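Local coordinates for protein cytochrome P450 monooxygenase (Rhodococcus sp. ECU0066, PDB 6KBH) that probably carries out monooxygenation at a heme iron, as a self-sufficient P450 that joins its heme domain to FMN and [2Fe-2S] reductase domains in one chain, at residues F570-G584 / F648-P662. Residues are numbered along the deposited sequence; the frame is centred on the assembly and turned at random.
Sequences FKLDPDAKRYVFVAG and FADPEDGTQVYSCGP
Tyr658 packs its ring against the loop that leads from Phe570 into strand 578-584. With CG beside its own backbone N and anti to the carbonyl carbon (chi1 -51°), the ring runs out to Leu572, whose CB lies 3.4 Å from Tyr658 CZ. Beyond it, the hydroxyl accepts a hydrogen bond from the main chain, Asp573 N to Tyr658 OH at 2.7 Å. The Phe570 ring crosses the root of this tyrosine, its CZ 3.7 Å from Tyr658 CB. On the same face of the sheet, Tyr579 runs alongside, and Met594 of helix 588-601 adds to the cover; His682 stacks on the Tyr658 ring. Val580 and Val657 meet on the other face through their CG2 methyls, and Phe648 touches Val580. On that face too, the Arg578 guanidinium reaches Thr655 side-on: NE (3.2 Å) and NH2 (3.0 Å) both donate to Thr655 OG1, which lies 17-18° out of the guanidinium plane. That hydroxyl in turn donates to Glu652 OE1, using the anti lone pair of the carboxylate. A valine in place of Thr655 would probably leave NE and NH2 of Arg578 without this shared acceptor and Glu652 with one donor fewer. Strand 578-584, the middle one of the parallel five-stranded sheet of the nucleotide-binding-like reductase domain, holds Gln656 of its neighbour 655-661 twice: Gln656 N donates to Arg578 O (3.0 Å) and Gln656 O accepts from Val580 N (3.1 Å). Buried aromatic packing thus fixes the loop to one face, while a relayed polar chain ties Arg578, Thr655 and Glu652 together on the other.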
loop_
_atom_site.group_PDB
_atom_site.type_symbol
_atom_site.label_atom_id
_atom_site.label_comp_id
_atom_site.label_asym_id
_atom_site.label_seq_id
_atom_site.Cartn_x
_atom_site.Cartn_y
_atom_site.Cartn_z
ATOM N N PHE A 570 1.724 25.367 -7.605
ATOM C CA PHE A 570 2.185 26.717 -7.895
ATOM C C PHE A 570 1.734 27.147 -9.285
ATOM O O PHE A 570 2.447 27.846 -10.009
ATOM C CB PHE A 570 3.704 26.795 -7.754
ATOM C CG PHE A 570 4.240 28.192 -7.627
ATOM C CD1 PHE A 570 3.514 29.173 -6.973
ATOM C CD2 PHE A 570 5.486 28.513 -8.138
ATOM C CE1 PHE A 570 4.013 30.454 -6.848
ATOM C CE2 PHE A 570 5.992 29.791 -8.012
ATOM C CZ PHE A 570 5.252 30.763 -7.368
ATOM N N LYS A 571 0.535 26.719 -9.667
ATOM C CA LYS A 571 -0.010 27.030 -10.979
ATOM C C LYS A 571 -0.324 28.518 -11.085
ATOM O O LYS A 571 -0.661 29.175 -10.096
ATOM C CB LYS A 571 -1.268 26.199 -11.228
ATOM C CG LYS A 571 -1.164 24.783 -10.673
ATOM C CD LYS A 571 -2.227 23.849 -11.233
ATOM C CE LYS A 571 -3.549 23.984 -10.495
ATOM N NZ LYS A 571 -4.469 22.854 -10.824
ATOM N N LEU A 572 -0.205 29.053 -12.298
ATOM C CA LEU A 572 -0.504 30.455 -12.554
ATOM C C LEU A 572 -1.815 30.593 -13.315
ATOM O O LEU A 572 -2.091 29.830 -14.247
ATOM C CB LEU A 572 0.624 31.148 -13.333
ATOM C CG LEU A 572 1.329 30.519 -14.539
ATOM C CD1 LEU A 572 0.364 30.132 -15.651
ATOM C CD2 LEU A 572 2.368 31.491 -15.073
ATOM N N ASP A 573 -2.622 31.558 -12.900
ATOM C CA ASP A 573 -3.798 31.937 -13.667
ATOM C C ASP A 573 -3.337 32.662 -14.925
ATOM O O ASP A 573 -2.723 33.734 -14.819
ATOM C CB ASP A 573 -4.714 32.828 -12.834
ATOM C CG ASP A 573 -6.055 33.079 -13.500
ATOM O OD1 ASP A 573 -6.265 32.608 -14.638
ATOM O OD2 ASP A 573 -6.904 33.755 -12.881
ATOM N N PRO A 574 -3.589 32.124 -16.121
ATOM C CA PRO A 574 -3.046 32.744 -17.338
ATOM C C PRO A 574 -3.835 33.939 -17.852
ATOM O O PRO A 574 -3.378 34.585 -18.804
ATOM C CB PRO A 574 -3.076 31.592 -18.352
ATOM C CG PRO A 574 -4.209 30.737 -17.900
ATOM C CD PRO A 574 -4.249 30.836 -16.398
ATOM N N ASP A 575 -4.985 34.265 -17.264
ATOM C CA ASP A 575 -5.781 35.390 -17.739
ATOM C C ASP A 575 -5.467 36.698 -17.018
ATOM O O ASP A 575 -6.171 37.693 -17.231
ATOM C CB ASP A 575 -7.280 35.071 -17.632
ATOM C CG ASP A 575 -7.769 34.911 -16.192
ATOM O OD1 ASP A 575 -7.059 35.296 -15.241
ATOM O OD2 ASP A 575 -8.895 34.396 -16.017
ATOM N N ALA A 576 -4.437 36.723 -16.174
ATOM C CA ALA A 576 -4.115 37.934 -15.438
ATOM C C ALA A 576 -3.489 38.969 -16.375
ATOM O O ALA A 576 -2.941 38.645 -17.431
ATOM C CB ALA A 576 -3.175 37.617 -14.275
ATOM N N LYS A 577 -3.585 40.233 -15.971
ATOM C CA LYS A 577 -3.081 41.335 -16.786
ATOM C C LYS A 577 -1.564 41.282 -16.925
ATOM O O LYS A 577 -1.022 41.374 -18.036
ATOM C CB LYS A 577 -3.552 42.645 -16.154
ATOM C CG LYS A 577 -2.559 43.795 -15.932
ATOM C CD LYS A 577 -1.945 44.341 -17.216
ATOM C CE LYS A 577 -1.012 45.527 -16.913
ATOM N NZ LYS A 577 0.156 45.175 -16.068
ATOM N N ARG A 578 -0.865 41.178 -15.800
ATOM C CA ARG A 578 0.585 41.258 -15.755
ATOM C C ARG A 578 1.064 40.347 -14.639
ATOM O O ARG A 578 0.319 40.008 -13.714
ATOM C CB ARG A 578 1.066 42.699 -15.541
ATOM C CG ARG A 578 2.571 42.902 -15.326
ATOM C CD ARG A 578 2.900 44.384 -15.286
ATOM N NE ARG A 578 2.381 45.057 -14.099
ATOM C CZ ARG A 578 3.124 45.734 -13.226
ATOM N NH1 ARG A 578 4.432 45.848 -13.397
ATOM N NH2 ARG A 578 2.551 46.316 -12.181
ATOM N N TYR A 579 2.307 39.918 -14.762
ATOM C CA TYR A 579 2.933 39.097 -13.748
ATOM C C TYR A 579 4.213 39.791 -13.336
ATOM O O TYR A 579 5.035 40.129 -14.185
ATOM C CB TYR A 579 3.203 37.699 -14.301
ATOM C CG TYR A 579 2.087 37.275 -15.220
ATOM C CD1 TYR A 579 0.920 36.743 -14.702
ATOM C CD2 TYR A 579 2.159 37.481 -16.592
ATOM C CE1 TYR A 579 -0.126 36.388 -15.521
ATOM C CE2 TYR A 579 1.114 37.128 -17.421
ATOM C CZ TYR A 579 -0.025 36.582 -16.881
ATOM O OH TYR A 579 -1.060 36.234 -17.718
ATOM N N VAL A 580 4.378 40.037 -12.049
ATOM C CA VAL A 580 5.672 40.451 -11.544
ATOM C C VAL A 580 6.125 39.328 -10.639
ATOM O O VAL A 580 5.344 38.840 -9.817
ATOM C CB VAL A 580 5.642 41.821 -10.847
ATOM C CG1 VAL A 580 5.047 42.847 -11.808
ATOM C CG2 VAL A 580 4.996 41.785 -9.441
ATOM N N PHE A 581 7.336 38.837 -10.868
ATOM C CA PHE A 581 7.867 37.683 -10.160
ATOM C C PHE A 581 8.968 38.188 -9.239
ATOM O O PHE A 581 9.824 38.958 -9.670
ATOM C CB PHE A 581 8.430 36.652 -11.140
ATOM C CG PHE A 581 7.515 36.305 -12.298
ATOM C CD1 PHE A 581 7.535 37.036 -13.473
ATOM C CD2 PHE A 581 6.647 35.221 -12.212
ATOM C CE1 PHE A 581 6.716 36.705 -14.535
ATOM C CE2 PHE A 581 5.815 34.881 -13.268
ATOM C CZ PHE A 581 5.847 35.620 -14.436
ATOM N N VAL A 582 8.936 37.796 -7.978
ATOM C CA VAL A 582 10.034 38.068 -7.065
ATOM C C VAL A 582 10.592 36.720 -6.637
ATOM O O VAL A 582 9.839 35.761 -6.452
ATOM C CB VAL A 582 9.625 38.938 -5.864
ATOM C CG1 VAL A 582 8.598 38.251 -5.036
ATOM C CG2 VAL A 582 10.854 39.324 -5.046
ATOM N N ALA A 583 11.917 36.626 -6.561
ATOM C CA ALA A 583 12.604 35.344 -6.448
ATOM C C ALA A 583 13.828 35.510 -5.563
ATOM O O ALA A 583 14.597 36.462 -5.733
ATOM C CB ALA A 583 13.028 34.810 -7.824
ATOM N N GLY A 584 14.003 34.582 -4.628
ATOM C CA GLY A 584 15.135 34.619 -3.724
ATOM C C GLY A 584 15.871 33.298 -3.639
ATOM O O GLY A 584 15.266 32.262 -3.345
ATOM N N PHE A 648 5.830 47.541 -4.279
ATOM C CA PHE A 648 4.397 47.325 -4.124
ATOM C C PHE A 648 3.746 48.457 -3.337
ATOM O O PHE A 648 2.786 48.239 -2.583
ATOM C CB PHE A 648 4.146 45.956 -3.482
ATOM C CG PHE A 648 4.940 44.844 -4.132
ATOM C CD1 PHE A 648 6.299 44.704 -3.894
ATOM C CD2 PHE A 648 4.326 43.942 -4.989
ATOM C CE1 PHE A 648 7.034 43.700 -4.505
ATOM C CE2 PHE A 648 5.056 42.927 -5.600
ATOM C CZ PHE A 648 6.409 42.806 -5.355
ATOM N N ALA A 649 4.267 49.673 -3.534
ATOM C CA ALA A 649 3.774 50.861 -2.849
ATOM C C ALA A 649 2.270 51.010 -3.005
ATOM O O ALA A 649 1.553 51.225 -2.021
ATOM C CB ALA A 649 4.496 52.098 -3.381
ATOM N N ASP A 650 1.768 50.895 -4.230
ATOM C CA ASP A 650 0.324 50.876 -4.380
ATOM C C ASP A 650 -0.069 50.086 -5.618
ATOM O O ASP A 650 0.617 50.149 -6.645
ATOM C CB ASP A 650 -0.263 52.292 -4.414
ATOM C CG ASP A 650 -1.012 52.620 -3.135
ATOM O OD1 ASP A 650 -1.220 51.683 -2.331
ATOM O OD2 ASP A 650 -1.389 53.791 -2.926
ATOM N N PRO A 651 -1.183 49.366 -5.558
ATOM C CA PRO A 651 -1.461 48.305 -6.527
ATOM C C PRO A 651 -2.016 48.830 -7.842
ATOM O O PRO A 651 -2.285 50.019 -8.017
ATOM C CB PRO A 651 -2.516 47.463 -5.799
ATOM C CG PRO A 651 -3.234 48.449 -4.946
ATOM C CD PRO A 651 -2.197 49.424 -4.487
ATOM N N GLU A 652 -2.168 47.891 -8.783
ATOM C CA GLU A 652 -3.006 48.063 -9.969
ATOM C C GLU A 652 -3.918 46.846 -10.072
ATOM O O GLU A 652 -3.493 45.716 -9.794
ATOM C CB GLU A 652 -2.171 48.274 -11.244
ATOM C CG GLU A 652 -2.977 48.504 -12.540
ATOM C CD GLU A 652 -3.500 47.246 -13.163
ATOM O OE1 GLU A 652 -2.885 46.188 -12.925
ATOM O OE2 GLU A 652 -4.479 47.335 -13.936
ATOM N N ASP A 653 -5.173 47.095 -10.450
ATOM C CA ASP A 653 -6.237 46.112 -10.645
ATOM C C ASP A 653 -5.825 44.780 -11.272
ATOM O O ASP A 653 -6.232 43.716 -10.794
ATOM C CB ASP A 653 -7.315 46.781 -11.490
ATOM C CG ASP A 653 -8.299 45.800 -12.081
ATOM O OD1 ASP A 653 -9.022 45.157 -11.300
ATOM O OD2 ASP A 653 -8.362 45.687 -13.328
ATOM N N GLY A 654 -5.045 44.821 -12.355
ATOM C CA GLY A 654 -4.754 43.602 -13.090
ATOM C C GLY A 654 -3.548 42.816 -12.614
ATOM O O GLY A 654 -3.498 41.595 -12.800
ATOM N N THR A 655 -2.569 43.484 -12.001
ATOM C CA THR A 655 -1.300 42.837 -11.683
ATOM C C THR A 655 -1.483 41.673 -10.710
ATOM O O THR A 655 -2.204 41.776 -9.712
ATOM C CB THR A 655 -0.314 43.845 -11.086
ATOM O OG1 THR A 655 -0.049 44.887 -12.034
ATOM C CG2 THR A 655 0.997 43.160 -10.718
ATOM N N GLN A 656 -0.828 40.555 -11.028
ATOM C CA GLN A 656 -0.616 39.430 -10.130
ATOM C C GLN A 656 0.865 39.291 -9.809
ATOM O O GLN A 656 1.732 39.798 -10.530
ATOM C CB GLN A 656 -1.134 38.116 -10.736
ATOM C CG GLN A 656 -2.621 37.872 -10.571
ATOM C CD GLN A 656 -3.019 36.480 -11.019
ATOM O OE1 GLN A 656 -2.201 35.733 -11.558
ATOM N NE2 GLN A 656 -4.279 36.122 -10.799
ATOM N N VAL A 657 1.149 38.603 -8.700
ATOM C CA VAL A 657 2.523 38.369 -8.249
ATOM C C VAL A 657 2.653 36.919 -7.780
ATOM O O VAL A 657 2.021 36.525 -6.788
ATOM C CB VAL A 657 2.928 39.315 -7.094
ATOM C CG1 VAL A 657 4.425 39.147 -6.764
ATOM C CG2 VAL A 657 2.550 40.784 -7.315
ATOM N N TYR A 658 3.480 36.135 -8.467
ATOM C CA TYR A 658 3.909 34.847 -7.944
ATOM C C TYR A 658 5.342 34.956 -7.449
ATOM O O TYR A 658 6.149 35.712 -8.003
ATOM C CB TYR A 658 3.802 33.724 -8.976
ATOM C CG TYR A 658 2.461 33.637 -9.645
ATOM C CD1 TYR A 658 2.096 34.539 -10.628
ATOM C CD2 TYR A 658 1.564 32.651 -9.293
ATOM C CE1 TYR A 658 0.882 34.465 -11.239
ATOM C CE2 TYR A 658 0.335 32.568 -9.896
ATOM C CZ TYR A 658 0.002 33.482 -10.874
ATOM O OH TYR A 658 -1.219 33.425 -11.502
ATOM N N SER A 659 5.652 34.196 -6.397
ATOM C CA SER A 659 6.926 34.383 -5.733
ATOM C C SER A 659 7.335 33.133 -4.980
ATOM O O SER A 659 6.496 32.334 -4.558
ATOM C CB SER A 659 6.858 35.560 -4.769
ATOM O OG SER A 659 6.012 35.274 -3.661
ATOM N N CYS A 660 8.648 32.996 -4.788
ATOM C CA CYS A 660 9.196 31.760 -4.252
ATOM C C CYS A 660 10.619 31.963 -3.751
ATOM O O CYS A 660 11.458 32.527 -4.460
ATOM C CB CYS A 660 9.143 30.671 -5.322
ATOM S SG CYS A 660 9.939 29.155 -4.842
ATOM N N GLY A 661 10.894 31.516 -2.529
ATOM C CA GLY A 661 12.211 31.637 -1.951
ATOM C C GLY A 661 12.214 31.310 -0.472
ATOM O O GLY A 661 11.364 30.562 0.023
ATOM N N PRO A 662 13.181 31.862 0.263
ATOM C CA PRO A 662 13.210 31.649 1.713
ATOM C C PRO A 662 11.986 32.263 2.371
ATOM O O PRO A 662 11.408 33.231 1.873
ATOM C CB PRO A 662 14.500 32.354 2.156
ATOM C CG PRO A 662 15.303 32.531 0.897
ATOM C CD PRO A 662 14.296 32.707 -0.193
#